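Protein YibA (Escherichia coli, PDB 1OYZ) is of unknown function but folds as an all-helical HEAT-repeat solenoid, with an oxidoreductase activity assigned only tentatively. Local coordinates at residues Arg30-His35 with Ile60-Asp65; Ser42-Leu47 with Arg71-Phe76; Asn96-Asn101 with Ala105-Thr110; Asp89-Ile94 with Ala116-Lys121. All blocks are in the same frame, centred on the assembly; numbering follows the deposited sequence.

Contact 1 (Arg30-His35 with Ile60-Asp65); sequences RLLDDH and IEFCSD
D33 OD2 forms a salt bridge with R70 NH2, and R70 also holds D65 OD1 through its NH1, so one guanidinium links an acid from each segment. The other oxygen of D33, OD1, packs obliquely against the F62 ring, 4.0 Å from CZ, with the carboxylate and ring planes only 15° apart. The side chain of R70 touches F62 as well, and the charge of D33 beside the phenyl group is therefore probably well compensated. The apolar half of the contact belongs to L32. Its CB comes to 4.0 Å from F62 CE2, and CD1 reaches the same ring carbon because CG stands anti to the carbonyl carbon (chi1 -60°). Backbone bonds shape the two turns: D33 N bonds to R30 O at 2.9 Å, next to the type I turn from L31 to D34, and S64 N bonds to E61 O at 2.7 Å. An aspartate follows in each loop, D34 OD1 bonding to N36 N and D65 OD2 to N67 N, two Asx turns placed just ahead of helices 37-50 and 68-80. Such packing of helices across short polar turns is consistent with an alpha-solenoid of the HEAT family.

Contact 2 (Ser42-Leu47 with Arg71-Phe76); sequences SSARVL and RDIGAF
The phenyl ring of F76 meets helix 37-50 with its edge: A44 CB lies in the ring plane, 3.9 Å from CD2, and R45 CG stands near that plane, 4.4 Å from CE2. With CG anti to the backbone N (chi1 174°), the ring of F76 extends across to the facing helix. A44 CB is the centre of the contact, because it also takes I73 CD1 at 3.5 Å, a carbon pair tighter than ordinary van der Waals spacing. I73 gets there by its far methyl; its chi1 of -108° lies well away from a staggered position, which suggests some strain. The small methyl of A44 is thus wedged between the isoleucine tip and the ring edge. R45 contributes only the aliphatic root of its side chain, its charged end making a cation-pi contact with Y17. The two helical segments run in nearly the same direction, 30° apart, with their axes 10.3 Å from each other at closest approach. Beyond the apolar core, Q48 NE2 of helix 37-50 bonds to F76 O. L32 packs against A44 at the turn after helix 25-31, helix 14-21 packs against S42 and V46, and helix 105-121 meets helix 68-80 through V107 on D72 and T110 on F76.

Contact 3 (Asn96-Asn101 with Ala105-Thr110); sequences NNMALN and ACVRAT
M98, modelled as selenomethionine, sends CE to 3.5 Å from V107 CG1, an apolar touch in the tight antiparallel helix hairpin formed by helices 88-101 and 105-121 of this HEAT-type solenoid. Its chain bends at chi3 (78°), bringing the terminal methyl against the valine, and the same side chain packs on R71 and A75 of helix 68-80. The backbone of M98 takes part as well: its carbonyl O lies 3.4 Å from R108 CG. A99 comes next, at the point where the two backbones run closest, its CA 4.1 Å from that of R108. The axes of the two segments pass 7.5 Å apart here, at 140°, and A99 CB lies 4.2 Å from R108 O. A99 O lies 3.5 Å from R108 CD and near the plane of the guanidinium, at its edge. L100 adds a looser approach through its carbonyl O, while its side chain turns to Q132 and I135 of helix 126-136. The aliphatic part of R108 thus runs along the carbonyls of M98, A99 and L100 before its head bonds through NH1 to D102 O and forms a salt bridge through NE with D139 OD2. A leucine in place of R108 would probably leave the D139 carboxylate without its charge partner and the D102 carbonyl without its donor. Over one face of the R108 guanidinium, displaced from the centre, sits A105 CA, 3.2 Å above the plane.

Contact 4 (Asp89-Ile94 with Ala116-Lys121); sequences DNVFNI and AQRCKK
R118 CB begins the contact at the edge of the F92 ring, near its plane and 4.4 Å from CD1. This pairing joins helices 88-101 and 105-121, consecutive helices of the alpha-solenoid, at the end of their hairpin remote from the connecting loop. From CB the arginine leaves the ring: CG is anti to the carbonyl carbon (chi1 -54°), and the bends at chi2 and chi3 lead from CG to CD and carry the chain over to V91. There CD stands 4.1 Å from V91 CG1, the two side chains crossing at about a right angle. I83 touches both of them, and V91 packs further on I60 and L78, so the methylenes of R118 belong to an apolar layer shared with helices 53-63 and 68-80. The tip behaves differently. NH1 bonds to two main-chain carbonyls, those of L78 and I81, near the carboxyl end of helix 68-80. These two bonds fix the direction of the head, and the partial negative charge expected at a helix end probably steadies the buried cation. K121 NZ lies 3.4 Å above one face of the guanidinium, off its centre; this second cation would probably add to the need for the carbonyl acceptors. F92 also stacks with the ring of Y125, just ahead of helix 126-136. At the ring edge away from R118, N93 ND2 lies in the plane, 3.8 Å from F92 CD2.

All four contacts lie in the amino-terminal part of the solenoid. Contacts 1 and 2 each join helices two apart in the chain, whereas contacts 3 and 4 join one consecutive pair. Contacts 1 and 2 interlock along the chain, their segments alternating, with centres about 8 Å apart; D65 O of contact 1 probably bonds to R71 NH1 of contact 2 at 2.8 Å. Contact 3 touches both: C63 SG of contact 1 approaches M98 SE at 3.4 Å, and M98 CE packs on R71 O of contact 2 at 3.6 Å. Contact 3 is nested inside contact 4, with centres about 13 Å apart. Contact 4 meets contact 1 through I60, which packs on V91 and I94.

Contact 1 (Arg30-His35 with Ile60-Asp65)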
loop_
_atom_site.group_PDB
_atom_site.type_symbol
_atom_site.label_atom_id
_atom_site.label_comp_id
_atom_site.label_asym_id
_atom_site.label_seq_id
_atom_site.Cartn_x
_atom_site.Cartn_y
_atom_site.Cartn_z
ATOM N N ARG A 30 14.195 -27.076 1.814
ATOM C CA ARG A 30 14.339 -27.413 3.215
ATOM C C ARG A 30 14.320 -26.134 4.070
ATOM O O ARG A 30 13.669 -26.081 5.113
ATOM C CB ARG A 30 15.628 -28.208 3.416
ATOM C CG ARG A 30 15.956 -28.533 4.850
ATOM C CD ARG A 30 17.395 -28.115 5.148
ATOM N NE ARG A 30 18.365 -28.798 4.282
ATOM C CZ ARG A 30 19.673 -28.541 4.271
ATOM N NH1 ARG A 30 20.176 -27.609 5.076
ATOM N NH2 ARG A 30 20.479 -29.221 3.463
ATOM N N LEU A 31 15.007 -25.091 3.601
ATOM C CA LEU A 31 15.063 -23.824 4.326
ATOM C C LEU A 31 13.681 -23.203 4.545
ATOM O O LEU A 31 13.503 -22.375 5.448
ATOM C CB LEU A 31 15.986 -22.839 3.592
ATOM C CG LEU A 31 17.419 -22.693 4.126
ATOM C CD1 LEU A 31 17.905 -23.993 4.743
ATOM C CD2 LEU A 31 18.349 -22.252 2.992
ATOM N N LEU A 32 12.699 -23.602 3.737
ATOM C CA LEU A 32 11.365 -23.049 3.918
ATOM C C LEU A 32 10.829 -23.439 5.284
ATOM O O LEU A 32 9.947 -22.771 5.812
ATOM C CB LEU A 32 10.409 -23.546 2.836
ATOM C CG LEU A 32 10.815 -23.183 1.414
ATOM C CD1 LEU A 32 9.833 -23.804 0.454
ATOM C CD2 LEU A 32 10.881 -21.651 1.253
ATOM N N ASP A 33 11.376 -24.515 5.852
ATOM C CA ASP A 33 10.952 -25.004 7.162
ATOM C C ASP A 33 11.884 -24.612 8.285
ATOM O O ASP A 33 11.849 -25.211 9.354
ATOM C CB ASP A 33 10.844 -26.519 7.163
ATOM C CG ASP A 33 9.770 -27.009 6.257
ATOM O OD1 ASP A 33 8.759 -26.293 6.126
ATOM O OD2 ASP A 33 9.925 -28.104 5.692
ATOM N N ASP A 34 12.730 -23.623 8.045
ATOM C CA ASP A 34 13.664 -23.173 9.061
ATOM C C ASP A 34 12.884 -22.473 10.173
ATOM O O ASP A 34 11.771 -22.003 9.943
ATOM C CB ASP A 34 14.669 -22.221 8.424
ATOM C CG ASP A 34 15.864 -21.979 9.295
ATOM O OD1 ASP A 34 15.838 -21.013 10.088
ATOM O OD2 ASP A 34 16.831 -22.771 9.194
ATOM N N HIS A 35 13.458 -22.398 11.376
ATOM C CA HIS A 35 12.772 -21.737 12.487
ATOM C C HIS A 35 12.877 -20.219 12.420
ATOM O O HIS A 35 12.093 -19.503 13.065
ATOM C CB HIS A 35 13.302 -22.241 13.839
ATOM C CG HIS A 35 12.871 -23.640 14.167
ATOM N ND1 HIS A 35 11.555 -24.043 14.110
ATOM C CD2 HIS A 35 13.582 -24.727 14.555
ATOM C CE1 HIS A 35 11.470 -25.323 14.447
ATOM N NE2 HIS A 35 12.685 -25.756 14.721
ATOM N N ILE A 60 2.236 -25.125 -4.084
ATOM C CA ILE A 60 0.836 -25.509 -4.114
ATOM C C ILE A 60 0.586 -26.511 -2.983
ATOM O O ILE A 60 -0.281 -26.287 -2.137
ATOM C CB ILE A 60 0.482 -26.118 -5.474
ATOM C CG1 ILE A 60 0.413 -24.990 -6.510
ATOM C CG2 ILE A 60 -0.842 -26.937 -5.382
ATOM C CD1 ILE A 60 0.418 -25.472 -7.959
ATOM N N GLU A 61 1.368 -27.582 -2.918
ATOM C CA GLU A 61 1.148 -28.537 -1.834
ATOM C C GLU A 61 1.214 -27.842 -0.473
ATOM O O GLU A 61 0.352 -28.078 0.392
ATOM C CB GLU A 61 2.174 -29.657 -1.866
ATOM C CG GLU A 61 2.160 -30.444 -3.138
ATOM C CD GLU A 61 3.196 -31.540 -3.119
ATOM O OE1 GLU A 61 3.363 -32.208 -4.159
ATOM O OE2 GLU A 61 3.839 -31.741 -2.057
ATOM N N PHE A 62 2.230 -27.000 -0.272
ATOM C CA PHE A 62 2.360 -26.270 0.990
ATOM C C PHE A 62 1.080 -25.509 1.281
ATOM O O PHE A 62 0.738 -25.290 2.437
ATOM C CB PHE A 62 3.514 -25.261 0.947
ATOM C CG PHE A 62 4.805 -25.798 1.485
ATOM C CD1 PHE A 62 5.134 -27.142 1.315
ATOM C CD2 PHE A 62 5.699 -24.969 2.145
ATOM C CE1 PHE A 62 6.332 -27.650 1.795
ATOM C CE2 PHE A 62 6.904 -25.464 2.629
ATOM C CZ PHE A 62 7.222 -26.812 2.454
ATOM N N CYS A 63 0.391 -25.095 0.226
ATOM C CA CYS A 63 -0.845 -24.363 0.401
ATOM C C CYS A 63 -1.890 -25.174 1.153
ATOM O O CYS A 63 -2.798 -24.604 1.744
ATOM C CB CYS A 63 -1.386 -23.908 -0.951
ATOM S SG CYS A 63 -0.608 -22.359 -1.458
ATOM N N SER A 64 -1.738 -26.494 1.160
ATOM C CA SER A 64 -2.680 -27.369 1.860
ATOM C C SER A 64 -2.120 -27.973 3.129
ATOM O O SER A 64 -2.722 -28.864 3.716
ATOM C CB SER A 64 -3.127 -28.493 0.944
ATOM O OG SER A 64 -4.024 -27.955 -0.003
ATOM N N ASP A 65 -0.966 -27.490 3.559
ATOM C CA ASP A 65 -0.365 -28.037 4.753
ATOM C C ASP A 65 -1.127 -27.645 6.008
ATOM O O ASP A 65 -1.791 -26.615 6.051
ATOM C CB ASP A 65 1.082 -27.587 4.899
ATOM C CG ASP A 65 1.848 -28.457 5.874
ATOM O OD1 ASP A 65 2.326 -29.513 5.447
ATOM O OD2 ASP A 65 1.956 -28.107 7.068
#

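Contact 2 (Ser42-Leu47 with Arg71-Phe76)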
loop_
_atom_site.group_PDB
_atom_site.type_symbol
_atom_site.label_atom_id
_atom_site.label_comp_id
_atom_site.label_asym_id
_atom_site.label_seq_id
_atom_site.Cartn_x
_atom_site.Cartn_y
_atom_site.Cartn_z
ATOM N N SER A 42 13.874 -15.385 2.657
ATOM C CA SER A 42 15.001 -15.241 1.746
ATOM C C SER A 42 14.999 -16.400 0.759
ATOM O O SER A 42 15.077 -16.195 -0.467
ATOM C CB SER A 42 16.308 -15.203 2.544
ATOM O OG SER A 42 16.403 -13.988 3.295
ATOM N N SER A 43 14.900 -17.612 1.298
ATOM C CA SER A 43 14.849 -18.822 0.486
ATOM C C SER A 43 13.693 -18.713 -0.514
ATOM O O SER A 43 13.865 -18.906 -1.715
ATOM C CB SER A 43 14.647 -20.043 1.392
ATOM O OG SER A 43 14.285 -21.186 0.624
ATOM N N ALA A 44 12.511 -18.386 -0.006
ATOM C CA ALA A 44 11.339 -18.243 -0.860
ATOM C C ALA A 44 11.568 -17.184 -1.934
ATOM O O ALA A 44 11.117 -17.336 -3.063
ATOM C CB ALA A 44 10.110 -17.874 -0.006
ATOM N N ARG A 45 12.256 -16.101 -1.594
ATOM C CA ARG A 45 12.502 -15.056 -2.595
ATOM C C ARG A 45 13.336 -15.647 -3.735
ATOM O O ARG A 45 13.060 -15.387 -4.893
ATOM C CB ARG A 45 13.242 -13.843 -1.992
ATOM C CG ARG A 45 12.426 -12.986 -0.996
ATOM C CD ARG A 45 13.226 -11.761 -0.484
ATOM N NE ARG A 45 13.614 -10.865 -1.586
ATOM C CZ ARG A 45 14.714 -10.100 -1.596
ATOM N NH1 ARG A 45 14.971 -9.326 -2.644
ATOM N NH2 ARG A 45 15.561 -10.101 -0.568
ATOM N N VAL A 46 14.343 -16.450 -3.407
ATOM C CA VAL A 46 15.164 -17.035 -4.456
ATOM C C VAL A 46 14.274 -17.927 -5.294
ATOM O O VAL A 46 14.375 -17.951 -6.527
ATOM C CB VAL A 46 16.323 -17.864 -3.893
ATOM C CG1 VAL A 46 17.198 -18.363 -5.031
ATOM C CG2 VAL A 46 17.128 -17.032 -2.923
ATOM N N LEU A 47 13.366 -18.633 -4.626
ATOM C CA LEU A 47 12.454 -19.513 -5.363
ATOM C C LEU A 47 11.539 -18.707 -6.298
ATOM O O LEU A 47 11.301 -19.113 -7.438
ATOM C CB LEU A 47 11.630 -20.392 -4.388
ATOM C CG LEU A 47 12.493 -21.426 -3.631
ATOM C CD1 LEU A 47 11.683 -22.307 -2.695
ATOM C CD2 LEU A 47 13.165 -22.274 -4.661
ATOM N N ARG A 71 1.687 -22.779 4.757
ATOM C CA ARG A 71 0.663 -22.269 3.849
ATOM C C ARG A 71 0.979 -20.835 3.455
ATOM O O ARG A 71 0.848 -20.450 2.302
ATOM C CB ARG A 71 -0.736 -22.337 4.488
ATOM C CG ARG A 71 -1.265 -23.775 4.672
ATOM C CD ARG A 71 -2.809 -23.876 4.702
ATOM N NE ARG A 71 -3.437 -23.090 5.761
ATOM C CZ ARG A 71 -3.369 -23.363 7.062
ATOM N NH1 ARG A 71 -2.701 -24.429 7.518
ATOM N NH2 ARG A 71 -3.920 -22.528 7.924
ATOM N N ASP A 72 1.410 -20.052 4.428
ATOM C CA ASP A 72 1.741 -18.671 4.195
ATOM C C ASP A 72 2.882 -18.596 3.174
ATOM O O ASP A 72 2.780 -17.920 2.150
ATOM C CB ASP A 72 2.120 -18.056 5.535
ATOM C CG ASP A 72 2.397 -16.589 5.442
ATOM O OD1 ASP A 72 1.545 -15.840 4.953
ATOM O OD2 ASP A 72 3.471 -16.180 5.874
ATOM N N ILE A 73 3.956 -19.322 3.454
ATOM C CA ILE A 73 5.106 -19.377 2.578
ATOM C C ILE A 73 4.762 -19.860 1.147
ATOM O O ILE A 73 5.323 -19.374 0.151
ATOM C CB ILE A 73 6.181 -20.303 3.190
ATOM C CG1 ILE A 73 7.350 -19.466 3.701
ATOM C CG2 ILE A 73 6.618 -21.346 2.193
ATOM C CD1 ILE A 73 8.001 -18.546 2.668
ATOM N N GLY A 74 3.873 -20.833 1.046
ATOM C CA GLY A 74 3.483 -21.310 -0.268
ATOM C C GLY A 74 2.728 -20.259 -1.068
ATOM O O GLY A 74 2.976 -20.068 -2.264
ATOM N N ALA A 75 1.797 -19.587 -0.399
ATOM C CA ALA A 75 1.001 -18.545 -1.025
ATOM C C ALA A 75 1.909 -17.366 -1.380
ATOM O O ALA A 75 1.726 -16.731 -2.413
ATOM C CB ALA A 75 -0.103 -18.103 -0.087
ATOM N N PHE A 76 2.899 -17.090 -0.536
ATOM C CA PHE A 76 3.840 -15.993 -0.812
ATOM C C PHE A 76 4.605 -16.312 -2.106
ATOM O O PHE A 76 4.654 -15.505 -3.037
ATOM C CB PHE A 76 4.829 -15.837 0.352
ATOM C CG PHE A 76 5.934 -14.822 0.105
ATOM C CD1 PHE A 76 5.636 -13.473 -0.093
ATOM C CD2 PHE A 76 7.279 -15.221 0.129
ATOM C CE1 PHE A 76 6.654 -12.530 -0.254
ATOM C CE2 PHE A 76 8.312 -14.289 -0.031
ATOM C CZ PHE A 76 8.003 -12.933 -0.224
#

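Contact 3 (Asn96-Asn101 with Ala105-Thr110)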
loop_
_atom_site.group_PDB
_atom_site.type_symbol
_atom_site.label_atom_id
_atom_site.label_comp_id
_atom_site.label_asym_id
_atom_site.label_seq_id
_atom_site.Cartn_x
_atom_site.Cartn_y
_atom_site.Cartn_z
ATOM N N ASN A 96 -7.067 -17.055 -4.207
ATOM C CA ASN A 96 -8.356 -16.394 -3.989
ATOM C C ASN A 96 -9.102 -17.128 -2.870
ATOM O O ASN A 96 -9.639 -16.519 -1.927
ATOM C CB ASN A 96 -9.151 -16.446 -5.301
ATOM C CG ASN A 96 -10.551 -15.914 -5.164
ATOM O OD1 ASN A 96 -11.488 -16.630 -5.415
ATOM N ND2 ASN A 96 -10.698 -14.646 -4.775
ATOM N N ASN A 97 -9.116 -18.449 -2.963
ATOM C CA ASN A 97 -9.786 -19.225 -1.947
ATOM C C ASN A 97 -9.151 -19.052 -0.573
ATOM O O ASN A 97 -9.853 -18.855 0.432
ATOM C CB ASN A 97 -9.806 -20.705 -2.328
ATOM C CG ASN A 97 -11.033 -21.403 -1.799
ATOM O OD1 ASN A 97 -12.066 -21.491 -2.490
ATOM N ND2 ASN A 97 -10.954 -21.868 -0.549
HETATM N N MSE A 98 -7.831 -19.143 -0.496
HETATM C CA MSE A 98 -7.166 -18.959 0.801
HETATM C C MSE A 98 -7.432 -17.556 1.352
HETATM O O MSE A 98 -7.680 -17.371 2.544
HETATM C CB MSE A 98 -5.652 -19.148 0.662
HETATM C CG MSE A 98 -5.278 -20.519 0.133
HETATM SE SE MSE A 98 -3.371 -20.645 -0.390
HETATM C CE MSE A 98 -2.642 -20.841 1.418
ATOM N N ALA A 99 -7.350 -16.570 0.477
ATOM C CA ALA A 99 -7.581 -15.197 0.887
ATOM C C ALA A 99 -8.936 -15.069 1.575
ATOM O O ALA A 99 -9.121 -14.230 2.473
ATOM C CB ALA A 99 -7.549 -14.270 -0.332
ATOM N N LEU A 100 -9.887 -15.901 1.160
ATOM C CA LEU A 100 -11.227 -15.811 1.711
ATOM C C LEU A 100 -11.573 -16.805 2.828
ATOM O O LEU A 100 -12.341 -16.462 3.736
ATOM C CB LEU A 100 -12.243 -15.952 0.570
ATOM C CG LEU A 100 -12.164 -14.919 -0.572
ATOM C CD1 LEU A 100 -12.910 -15.429 -1.766
ATOM C CD2 LEU A 100 -12.719 -13.567 -0.125
ATOM N N ASN A 101 -10.975 -17.999 2.774
ATOM C CA ASN A 101 -11.271 -19.080 3.712
ATOM C C ASN A 101 -10.189 -19.620 4.615
ATOM O O ASN A 101 -10.494 -20.482 5.454
ATOM C CB ASN A 101 -11.838 -20.265 2.942
ATOM C CG ASN A 101 -13.000 -19.872 2.079
ATOM O OD1 ASN A 101 -14.016 -19.386 2.575
ATOM N ND2 ASN A 101 -12.857 -20.048 0.773
ATOM N N ALA A 105 -5.314 -15.670 9.775
ATOM C CA ALA A 105 -5.400 -14.344 9.225
ATOM C C ALA A 105 -4.073 -14.032 8.505
ATOM O O ALA A 105 -4.067 -13.355 7.465
ATOM C CB ALA A 105 -5.705 -13.318 10.344
ATOM N N CYS A 106 -2.953 -14.536 9.027
ATOM C CA CYS A 106 -1.658 -14.308 8.372
ATOM C C CYS A 106 -1.720 -14.820 6.954
ATOM O O CYS A 106 -1.394 -14.100 6.002
ATOM C CB CYS A 106 -0.527 -15.014 9.115
ATOM S SG CYS A 106 -0.183 -14.203 10.646
ATOM N N VAL A 107 -2.151 -16.072 6.809
ATOM C CA VAL A 107 -2.285 -16.650 5.490
ATOM C C VAL A 107 -3.199 -15.826 4.590
ATOM O O VAL A 107 -2.843 -15.542 3.441
ATOM C CB VAL A 107 -2.818 -18.122 5.544
ATOM C CG1 VAL A 107 -3.034 -18.660 4.139
ATOM C CG2 VAL A 107 -1.826 -19.013 6.286
ATOM N N ARG A 108 -4.361 -15.411 5.110
ATOM C CA ARG A 108 -5.312 -14.654 4.306
ATOM C C ARG A 108 -4.675 -13.386 3.761
ATOM O O ARG A 108 -4.798 -13.107 2.576
ATOM C CB ARG A 108 -6.592 -14.342 5.123
ATOM C CG ARG A 108 -7.442 -15.583 5.467
ATOM C CD ARG A 108 -8.920 -15.251 5.816
ATOM N NE ARG A 108 -9.062 -14.288 6.917
ATOM C CZ ARG A 108 -8.815 -14.571 8.197
ATOM N NH1 ARG A 108 -8.422 -15.794 8.541
ATOM N NH2 ARG A 108 -8.947 -13.625 9.131
ATOM N N ALA A 109 -3.974 -12.648 4.628
ATOM C CA ALA A 109 -3.286 -11.408 4.250
ATOM C C ALA A 109 -2.266 -11.645 3.110
ATOM O O ALA A 109 -2.326 -10.968 2.078
ATOM C CB ALA A 109 -2.581 -10.788 5.489
ATOM N N THR A 110 -1.368 -12.617 3.286
ATOM C CA THR A 110 -0.371 -12.944 2.271
ATOM C C THR A 110 -1.040 -13.338 0.954
ATOM O O THR A 110 -0.661 -12.848 -0.117
ATOM C CB THR A 110 0.538 -14.118 2.749
ATOM O OG1 THR A 110 1.280 -13.688 3.882
ATOM C CG2 THR A 110 1.544 -14.573 1.631
#

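Contact 4 (Asp89-Ile94 with Ala116-Lys121)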
loop_
_atom_site.group_PDB
_atom_site.type_symbol
_atom_site.label_atom_id
_atom_site.label_comp_id
_atom_site.label_asym_id
_atom_site.label_seq_id
_atom_site.Cartn_x
_atom_site.Cartn_y
_atom_site.Cartn_z
ATOM N N ASP A 89 -4.608 -19.969 -13.939
ATOM C CA ASP A 89 -5.945 -19.860 -13.369
ATOM C C ASP A 89 -6.088 -20.667 -12.086
ATOM O O ASP A 89 -6.651 -20.178 -11.106
ATOM C CB ASP A 89 -7.010 -20.309 -14.374
ATOM C CG ASP A 89 -7.279 -19.260 -15.448
ATOM O OD1 ASP A 89 -7.108 -18.050 -15.180
ATOM O OD2 ASP A 89 -7.690 -19.645 -16.558
ATOM N N ASN A 90 -5.576 -21.898 -12.091
ATOM C CA ASN A 90 -5.663 -22.750 -10.911
ATOM C C ASN A 90 -4.919 -22.133 -9.719
ATOM O O ASN A 90 -5.389 -22.208 -8.584
ATOM C CB ASN A 90 -5.113 -24.156 -11.198
ATOM C CG ASN A 90 -5.979 -24.946 -12.200
ATOM O OD1 ASN A 90 -5.871 -26.179 -12.304
ATOM N ND2 ASN A 90 -6.837 -24.236 -12.945
ATOM N N VAL A 91 -3.764 -21.520 -9.967
ATOM C CA VAL A 91 -3.018 -20.922 -8.875
ATOM C C VAL A 91 -3.777 -19.716 -8.350
ATOM O O VAL A 91 -3.907 -19.524 -7.147
ATOM C CB VAL A 91 -1.567 -20.546 -9.327
ATOM C CG1 VAL A 91 -0.901 -19.592 -8.300
ATOM C CG2 VAL A 91 -0.730 -21.820 -9.456
ATOM N N PHE A 92 -4.299 -18.916 -9.253
ATOM C CA PHE A 92 -5.058 -17.775 -8.818
ATOM C C PHE A 92 -6.217 -18.263 -7.937
ATOM O O PHE A 92 -6.422 -17.775 -6.828
ATOM C CB PHE A 92 -5.614 -17.024 -10.001
ATOM C CG PHE A 92 -6.349 -15.830 -9.605
ATOM C CD1 PHE A 92 -5.676 -14.656 -9.328
ATOM C CD2 PHE A 92 -7.707 -15.895 -9.386
ATOM C CE1 PHE A 92 -6.346 -13.563 -8.840
ATOM C CE2 PHE A 92 -8.383 -14.798 -8.893
ATOM C CZ PHE A 92 -7.706 -13.633 -8.616
ATOM N N ASN A 93 -6.954 -19.248 -8.423
ATOM C CA ASN A 93 -8.072 -19.776 -7.659
ATOM C C ASN A 93 -7.634 -20.284 -6.320
ATOM O O ASN A 93 -8.330 -20.089 -5.313
ATOM C CB ASN A 93 -8.781 -20.855 -8.464
ATOM C CG ASN A 93 -9.509 -20.262 -9.652
ATOM O OD1 ASN A 93 -9.711 -20.919 -10.669
ATOM N ND2 ASN A 93 -9.902 -18.998 -9.524
ATOM N N ILE A 94 -6.470 -20.916 -6.278
ATOM C CA ILE A 94 -5.977 -21.371 -5.003
ATOM C C ILE A 94 -5.759 -20.185 -4.060
ATOM O O ILE A 94 -6.158 -20.245 -2.913
ATOM C CB ILE A 94 -4.675 -22.148 -5.160
ATOM C CG1 ILE A 94 -4.983 -23.500 -5.837
ATOM C CG2 ILE A 94 -4.006 -22.345 -3.801
ATOM C CD1 ILE A 94 -3.774 -24.290 -6.252
ATOM N N ALA A 116 -2.922 -9.994 -5.732
ATOM C CA ALA A 116 -2.673 -8.650 -6.266
ATOM C C ALA A 116 -1.483 -8.735 -7.234
ATOM O O ALA A 116 -1.542 -8.225 -8.354
ATOM C CB ALA A 116 -2.361 -7.666 -5.115
ATOM N N GLN A 117 -0.420 -9.401 -6.785
ATOM C CA GLN A 117 0.765 -9.589 -7.598
ATOM C C GLN A 117 0.359 -10.220 -8.929
ATOM O O GLN A 117 0.685 -9.707 -9.998
ATOM C CB GLN A 117 1.738 -10.529 -6.913
ATOM C CG GLN A 117 2.156 -10.136 -5.524
ATOM C CD GLN A 117 3.167 -9.019 -5.508
ATOM O OE1 GLN A 117 3.993 -8.937 -4.597
ATOM N NE2 GLN A 117 3.109 -8.142 -6.506
ATOM N N ARG A 118 -0.365 -11.332 -8.854
ATOM C CA ARG A 118 -0.780 -12.039 -10.057
ATOM C C ARG A 118 -1.673 -11.199 -10.978
ATOM O O ARG A 118 -1.582 -11.296 -12.203
ATOM C CB ARG A 118 -1.494 -13.353 -9.685
ATOM C CG ARG A 118 -0.696 -14.273 -8.747
ATOM C CD ARG A 118 -0.483 -15.681 -9.336
ATOM N NE ARG A 118 0.199 -15.615 -10.629
ATOM C CZ ARG A 118 1.496 -15.815 -10.832
ATOM N NH1 ARG A 118 2.306 -16.122 -9.826
ATOM N NH2 ARG A 118 1.998 -15.670 -12.056
ATOM N N CYS A 119 -2.532 -10.368 -10.400
ATOM C CA CYS A 119 -3.417 -9.545 -11.211
ATOM C C CYS A 119 -2.604 -8.510 -11.992
ATOM O O CYS A 119 -2.821 -8.285 -13.193
ATOM C CB CYS A 119 -4.441 -8.840 -10.328
ATOM S SG CYS A 119 -5.749 -7.957 -11.240
ATOM N N LYS A 120 -1.657 -7.884 -11.314
ATOM C CA LYS A 120 -0.851 -6.898 -11.992
ATOM C C LYS A 120 -0.206 -7.527 -13.233
ATOM O O LYS A 120 -0.200 -6.916 -14.303
ATOM C CB LYS A 120 0.206 -6.352 -11.051
ATOM C CG LYS A 120 0.793 -5.057 -11.531
ATOM C CD LYS A 120 1.732 -4.485 -10.492
ATOM C CE LYS A 120 2.208 -3.098 -10.888
ATOM N NZ LYS A 120 3.077 -2.526 -9.817
ATOM N N LYS A 121 0.315 -8.746 -13.104
ATOM C CA LYS A 121 0.934 -9.403 -14.248
ATOM C C LYS A 121 -0.095 -9.892 -15.288
ATOM O O LYS A 121 0.247 -10.153 -16.441
ATOM C CB LYS A 121 1.792 -10.602 -13.806
ATOM C CG LYS A 121 2.923 -10.284 -12.814
ATOM C CD LYS A 121 4.079 -11.283 -12.966
ATOM C CE LYS A 121 4.564 -11.870 -11.634
ATOM N NZ LYS A 121 3.500 -12.633 -10.907
#